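Local coordinates for protein HdaB,HdaA (Adhesin), HUS-associated diffuse adherence (Escherichia coli, PDB 5D55) that probably caps the tip of the AAF/IV (Hda) chaperone-usher pilus of enteroaggregative Escherichia coli as its minor subunit, here fused to a segment of HdaA, at residues B[72-77]-B[111-116]; B[76-81]-B[105-110]. All coordinates share one frame; numbering follows the deposited sequence.

Contact 1: B[72-77]-B[111-116]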
# COMPACT_ATOMS: atom_id res chain seq x y z
N HIS B 72 -20.46 -22.62 -18.91
CA HIS B 72 -21.04 -21.50 -19.63
C HIS B 72 -20.57 -20.18 -19.03
O HIS B 72 -19.95 -20.16 -17.95
CB HIS B 72 -22.56 -21.56 -19.56
CG HIS B 72 -23.16 -22.61 -20.44
ND1 HIS B 72 -23.79 -22.31 -21.63
CD2 HIS B 72 -23.23 -23.96 -20.31
CE1 HIS B 72 -24.23 -23.42 -22.19
NE2 HIS B 72 -23.90 -24.44 -21.41
N ASN B 73 -20.88 -19.08 -19.70
CA ASN B 73 -20.36 -17.77 -19.34
C ASN B 73 -21.38 -16.86 -18.67
O ASN B 73 -22.58 -16.88 -18.99
CB ASN B 73 -19.76 -17.07 -20.57
CG ASN B 73 -18.70 -17.92 -21.27
OD1 ASN B 73 -18.84 -18.27 -22.44
ND2 ASN B 73 -17.65 -18.27 -20.54
N LEU B 74 -20.90 -16.05 -17.73
CA LEU B 74 -21.70 -15.04 -17.07
C LEU B 74 -20.92 -13.74 -17.05
O LEU B 74 -19.75 -13.73 -16.67
CB LEU B 74 -22.04 -15.46 -15.63
CG LEU B 74 -22.54 -14.39 -14.66
CD1 LEU B 74 -23.94 -13.88 -15.03
CD2 LEU B 74 -22.53 -14.94 -13.24
N ARG B 75 -21.56 -12.64 -17.45
CA ARG B 75 -20.89 -11.34 -17.48
C ARG B 75 -21.28 -10.57 -16.23
O ARG B 75 -22.47 -10.40 -15.95
CB ARG B 75 -21.27 -10.55 -18.74
CG ARG B 75 -20.54 -10.93 -20.04
CD ARG B 75 -21.16 -12.17 -20.71
NE ARG B 75 -20.51 -12.50 -21.99
CZ ARG B 75 -20.73 -13.63 -22.68
NH1 ARG B 75 -21.58 -14.55 -22.24
NH2 ARG B 75 -20.09 -13.84 -23.82
N ILE B 76 -20.27 -10.12 -15.48
CA ILE B 76 -20.50 -9.42 -14.21
C ILE B 76 -19.78 -8.09 -14.13
O ILE B 76 -18.83 -7.87 -14.86
CB ILE B 76 -20.10 -10.28 -12.99
CG1 ILE B 76 -18.65 -10.77 -13.12
CG2 ILE B 76 -21.10 -11.40 -12.80
CD1 ILE B 76 -18.06 -11.34 -11.84
N ARG B 77 -20.26 -7.21 -13.24
CA ARG B 77 -19.59 -5.94 -12.95
C ARG B 77 -19.71 -5.67 -11.45
O ARG B 77 -20.54 -6.29 -10.78
CB ARG B 77 -20.25 -4.78 -13.72
CG ARG B 77 -21.71 -4.51 -13.34
CD ARG B 77 -22.14 -3.12 -13.80
NE ARG B 77 -23.51 -2.79 -13.42
CZ ARG B 77 -24.58 -2.97 -14.19
NH1 ARG B 77 -24.45 -3.48 -15.41
NH2 ARG B 77 -25.78 -2.65 -13.75
N GLY B 111 -25.59 -6.52 -17.91
CA GLY B 111 -26.42 -6.70 -19.11
C GLY B 111 -27.42 -7.84 -18.97
O GLY B 111 -27.10 -8.89 -18.39
N ASN B 112 -28.63 -7.65 -19.48
CA ASN B 112 -29.66 -8.70 -19.47
C ASN B 112 -29.10 -10.04 -19.99
O ASN B 112 -28.52 -10.08 -21.08
CB ASN B 112 -30.86 -8.29 -20.32
CG ASN B 112 -31.74 -7.23 -19.67
OD1 ASN B 112 -31.43 -6.68 -18.61
ND2 ASN B 112 -32.85 -6.92 -20.33
N GLN B 113 -29.27 -11.12 -19.23
CA GLN B 113 -28.68 -12.41 -19.60
C GLN B 113 -29.54 -13.59 -19.20
O GLN B 113 -30.02 -13.66 -18.06
CB GLN B 113 -27.30 -12.60 -18.96
CG GLN B 113 -26.15 -11.81 -19.59
CD GLN B 113 -24.95 -11.75 -18.66
OE1 GLN B 113 -24.19 -12.72 -18.53
NE2 GLN B 113 -24.78 -10.61 -17.99
N GLN B 114 -29.72 -14.51 -20.14
CA GLN B 114 -30.24 -15.83 -19.84
C GLN B 114 -29.01 -16.67 -19.55
O GLN B 114 -28.25 -17.02 -20.46
CB GLN B 114 -31.03 -16.41 -21.02
CG GLN B 114 -31.55 -17.82 -20.75
CD GLN B 114 -32.11 -18.53 -21.96
OE1 GLN B 114 -32.09 -19.76 -22.02
NE2 GLN B 114 -32.63 -17.78 -22.93
N VAL B 115 -28.80 -16.95 -18.27
CA VAL B 115 -27.57 -17.54 -17.78
C VAL B 115 -27.82 -19.01 -17.55
O VAL B 115 -28.78 -19.39 -16.86
CB VAL B 115 -27.11 -16.89 -16.45
CG1 VAL B 115 -25.75 -17.47 -15.98
CG2 VAL B 115 -27.03 -15.39 -16.59
N HIS B 116 -26.94 -19.84 -18.11
CA HIS B 116 -27.07 -21.28 -17.94
C HIS B 116 -26.81 -21.68 -16.50
O HIS B 116 -25.87 -21.17 -15.89
CB HIS B 116 -26.10 -22.01 -18.86
CG HIS B 116 -26.36 -23.48 -18.96
ND1 HIS B 116 -26.91 -24.07 -20.08
CD2 HIS B 116 -26.15 -24.49 -18.07
CE1 HIS B 116 -27.02 -25.37 -19.88
NE2 HIS B 116 -26.56 -25.65 -18.67
O HOH W 1 -24.60 -18.69 -19.55
O HOH W 2 -23.81 -14.72 -20.02
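Gln113 meets the backbone of Arg75 with its side-chain amide, using both ends of the group. Arg75 N donates to Gln113 OE1 at 2.8 Å, in the carbonyl plane and on a lone pair, while Gln113 NE2 donates to Arg75 O at 3.1 Å with a nearly straight N-H...O angle of 177°. The second NE2 hydrogen goes to Gly111 O at 2.9 Å, so two carbonyls in or near the amide plane fix its rotation. The chain reaches this far because it runs extended beyond CG (chi2 164°). Within the HdaB part of the fusion, a side chain here stands in for a neighbouring strand: 113-114 pairs with 25-26, not with 73-79, and the amide of Gln113 takes up the N-H and C=O of Arg75, whose O also probably accepts from Asp110 N. A water bonded to Gln113 OE1, Asn73 O and Arg75 NH1 extends the polar network, and Arg75 NE turns away to a salt bridge with Glu55. At the far end His72 and His116 form an offset stack, centroids 3.8 Å apart and planes 7° from parallel, with His116 CB also over the His72 face as a CH-pi contact. Between these two polar and aromatic sites, Leu74 CD1 lies 3.8 Å from Val115 CG2, and both side chains pack on Tyr120 of strand 118-132.

Contact 2: B[76-81]-B[105-110]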
# COMPACT_ATOMS: atom_id res chain seq x y z
N ILE B 76 -20.27 -10.12 -15.48
CA ILE B 76 -20.50 -9.42 -14.21
C ILE B 76 -19.78 -8.09 -14.13
O ILE B 76 -18.83 -7.87 -14.86
CB ILE B 76 -20.10 -10.28 -12.99
CG1 ILE B 76 -18.65 -10.77 -13.12
CG2 ILE B 76 -21.10 -11.40 -12.80
CD1 ILE B 76 -18.06 -11.34 -11.84
N ARG B 77 -20.26 -7.21 -13.24
CA ARG B 77 -19.59 -5.94 -12.95
C ARG B 77 -19.71 -5.67 -11.45
O ARG B 77 -20.54 -6.29 -10.78
CB ARG B 77 -20.25 -4.78 -13.72
CG ARG B 77 -21.71 -4.51 -13.34
CD ARG B 77 -22.14 -3.12 -13.80
NE ARG B 77 -23.51 -2.79 -13.42
CZ ARG B 77 -24.58 -2.97 -14.19
NH1 ARG B 77 -24.45 -3.48 -15.41
NH2 ARG B 77 -25.78 -2.65 -13.75
N ILE B 78 -18.89 -4.77 -10.92
CA ILE B 78 -19.10 -4.26 -9.55
C ILE B 78 -20.23 -3.23 -9.60
O ILE B 78 -20.27 -2.39 -10.51
CB ILE B 78 -17.83 -3.58 -8.97
CG1 ILE B 78 -16.64 -4.54 -9.00
CG2 ILE B 78 -18.07 -3.04 -7.53
CD1 ILE B 78 -16.77 -5.68 -7.99
N GLY B 79 -21.15 -3.31 -8.63
CA GLY B 79 -22.21 -2.31 -8.49
C GLY B 79 -22.25 -1.69 -7.11
O GLY B 79 -21.47 -2.05 -6.21
N GLY B 80 -23.18 -0.76 -6.94
CA GLY B 80 -23.45 -0.14 -5.65
C GLY B 80 -23.39 1.36 -5.75
O GLY B 80 -22.62 1.91 -6.55
N ASN B 81 -24.23 2.02 -4.96
CA ASN B 81 -24.18 3.48 -4.79
C ASN B 81 -22.79 3.97 -4.45
O ASN B 81 -22.07 3.33 -3.68
CB ASN B 81 -25.14 3.89 -3.66
N PHE B 105 -20.16 -2.90 -1.60
CA PHE B 105 -20.26 -3.02 -3.04
C PHE B 105 -21.00 -4.32 -3.38
O PHE B 105 -21.25 -5.15 -2.48
CB PHE B 105 -18.87 -2.96 -3.70
CG PHE B 105 -17.96 -4.11 -3.32
CD1 PHE B 105 -17.92 -5.27 -4.09
CD2 PHE B 105 -17.16 -4.02 -2.18
CE1 PHE B 105 -17.09 -6.33 -3.73
CE2 PHE B 105 -16.33 -5.07 -1.82
CZ PHE B 105 -16.29 -6.22 -2.58
N TYR B 106 -21.35 -4.51 -4.65
CA TYR B 106 -22.01 -5.74 -5.10
C TYR B 106 -21.36 -6.32 -6.36
O TYR B 106 -20.71 -5.60 -7.12
CB TYR B 106 -23.51 -5.52 -5.36
CG TYR B 106 -24.23 -4.86 -4.20
CD1 TYR B 106 -24.82 -5.63 -3.20
CD2 TYR B 106 -24.32 -3.47 -4.11
CE1 TYR B 106 -25.47 -5.03 -2.12
CE2 TYR B 106 -24.97 -2.86 -3.05
CZ TYR B 106 -25.54 -3.64 -2.06
OH TYR B 106 -26.19 -3.04 -1.00
N ILE B 107 -21.52 -7.63 -6.54
CA ILE B 107 -21.29 -8.23 -7.84
C ILE B 107 -22.67 -8.25 -8.47
O ILE B 107 -23.63 -8.74 -7.87
CB ILE B 107 -20.74 -9.69 -7.75
CG1 ILE B 107 -19.43 -9.77 -6.95
CG2 ILE B 107 -20.62 -10.31 -9.15
CD1 ILE B 107 -18.22 -9.13 -7.64
N GLU B 108 -22.78 -7.64 -9.65
CA GLU B 108 -24.07 -7.54 -10.33
C GLU B 108 -23.99 -8.13 -11.73
O GLU B 108 -22.93 -8.12 -12.35
CB GLU B 108 -24.54 -6.09 -10.41
CG GLU B 108 -24.78 -5.45 -9.04
CD GLU B 108 -25.35 -4.05 -9.13
OE1 GLU B 108 -25.40 -3.48 -10.24
OE2 GLU B 108 -25.76 -3.52 -8.07
N VAL B 109 -25.13 -8.59 -12.23
CA VAL B 109 -25.24 -9.06 -13.60
C VAL B 109 -25.01 -7.87 -14.53
O VAL B 109 -25.65 -6.82 -14.38
CB VAL B 109 -26.63 -9.68 -13.86
CG1 VAL B 109 -26.75 -10.12 -15.30
CG2 VAL B 109 -26.85 -10.88 -12.92
N ASP B 110 -24.10 -8.03 -15.48
CA ASP B 110 -23.74 -6.94 -16.39
C ASP B 110 -24.44 -7.16 -17.74
O ASP B 110 -23.95 -7.91 -18.58
CB ASP B 110 -22.22 -6.86 -16.52
CG ASP B 110 -21.74 -5.64 -17.31
OD1 ASP B 110 -22.54 -4.72 -17.57
OD2 ASP B 110 -20.55 -5.60 -17.67
O HOH W 3 -18.01 -6.32 -16.75
O HOH W 4 -26.75 -1.25 -11.56
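Two neighbouring antiparallel strands of the large sheet in the HdaB part, 76-79 and 105-109, make this contact; their axes approach to 4.5 Å, with N-to-C directions 152° apart. Arg77 and Glu108 are a hydrogen-bonded pair: Arg77 N donates to Glu108 O at 3.0 Å, and Glu108 N returns to Arg77 O at 2.8 Å. Gly79 and Tyr106 form the next such pair, again with a bond each way, although both donors stand above the carbonyl planes they meet. Ile78 and Ile107, the non-hydrogen-bonded pair between them, send their side chains to the opposite face. There Ile78 CD1 touches Ile107 CD1 at 3.8 Å, and Ile107 CG2 also meets Ile76 CG2; Phe122, Val124, Val48 and Ile50 of strands 118-132 and 45-50 complete this apolar layer.

On the other face Arg77 runs extended from CG to NE, a shape that brings NH1 to Asp110 and NH2 near Glu108. Its NH1 bonds Asp110 OD1 at 3.1 Å; the oxygen lies in the guanidinium plane, but the approach to the carboxylate is from above its plane, and the two planes stand 83° apart. Asp28 is a second partner of NH1. The ion pair from NH2 to Glu108 OE1 is long, 3.6 Å, and a water bridges the same two atoms. Glu108 lies against Gly79, its CD 3.6 Å from Gly79 CA. The chemistry is thus split by face: aliphatic packing on the side of Ile76, Ile78 and Ile107, and on the other an arginine paired with Asp28 and Asp110 and, more weakly, with Glu108, whose positive charge would be expected to ease the mutual repulsion of these carboxylates.

Overall arrangement
Both contacts start from strand 73-79 and share Ile76 and Arg77; their centres lie 12 Å apart. Along the chain the shared strand comes first, then strand 102-109, which pairs with it in contact 2, and then 111-116, which runs on beside its earlier half in contact 1. The handover is marked by Arg75 O and Asp110 N, 2.9 Å apart, a probable hydrogen bond. Contact 2 lies nearer the chain centre (10 Å, against 19 Å for contact 1), within regular sheet pairing, whereas contact 1 continues the association outward through side chains. All four segments lie in the HdaB part of the fusion, within its AfaD-like invasin region, and none in the fused HdaA segment.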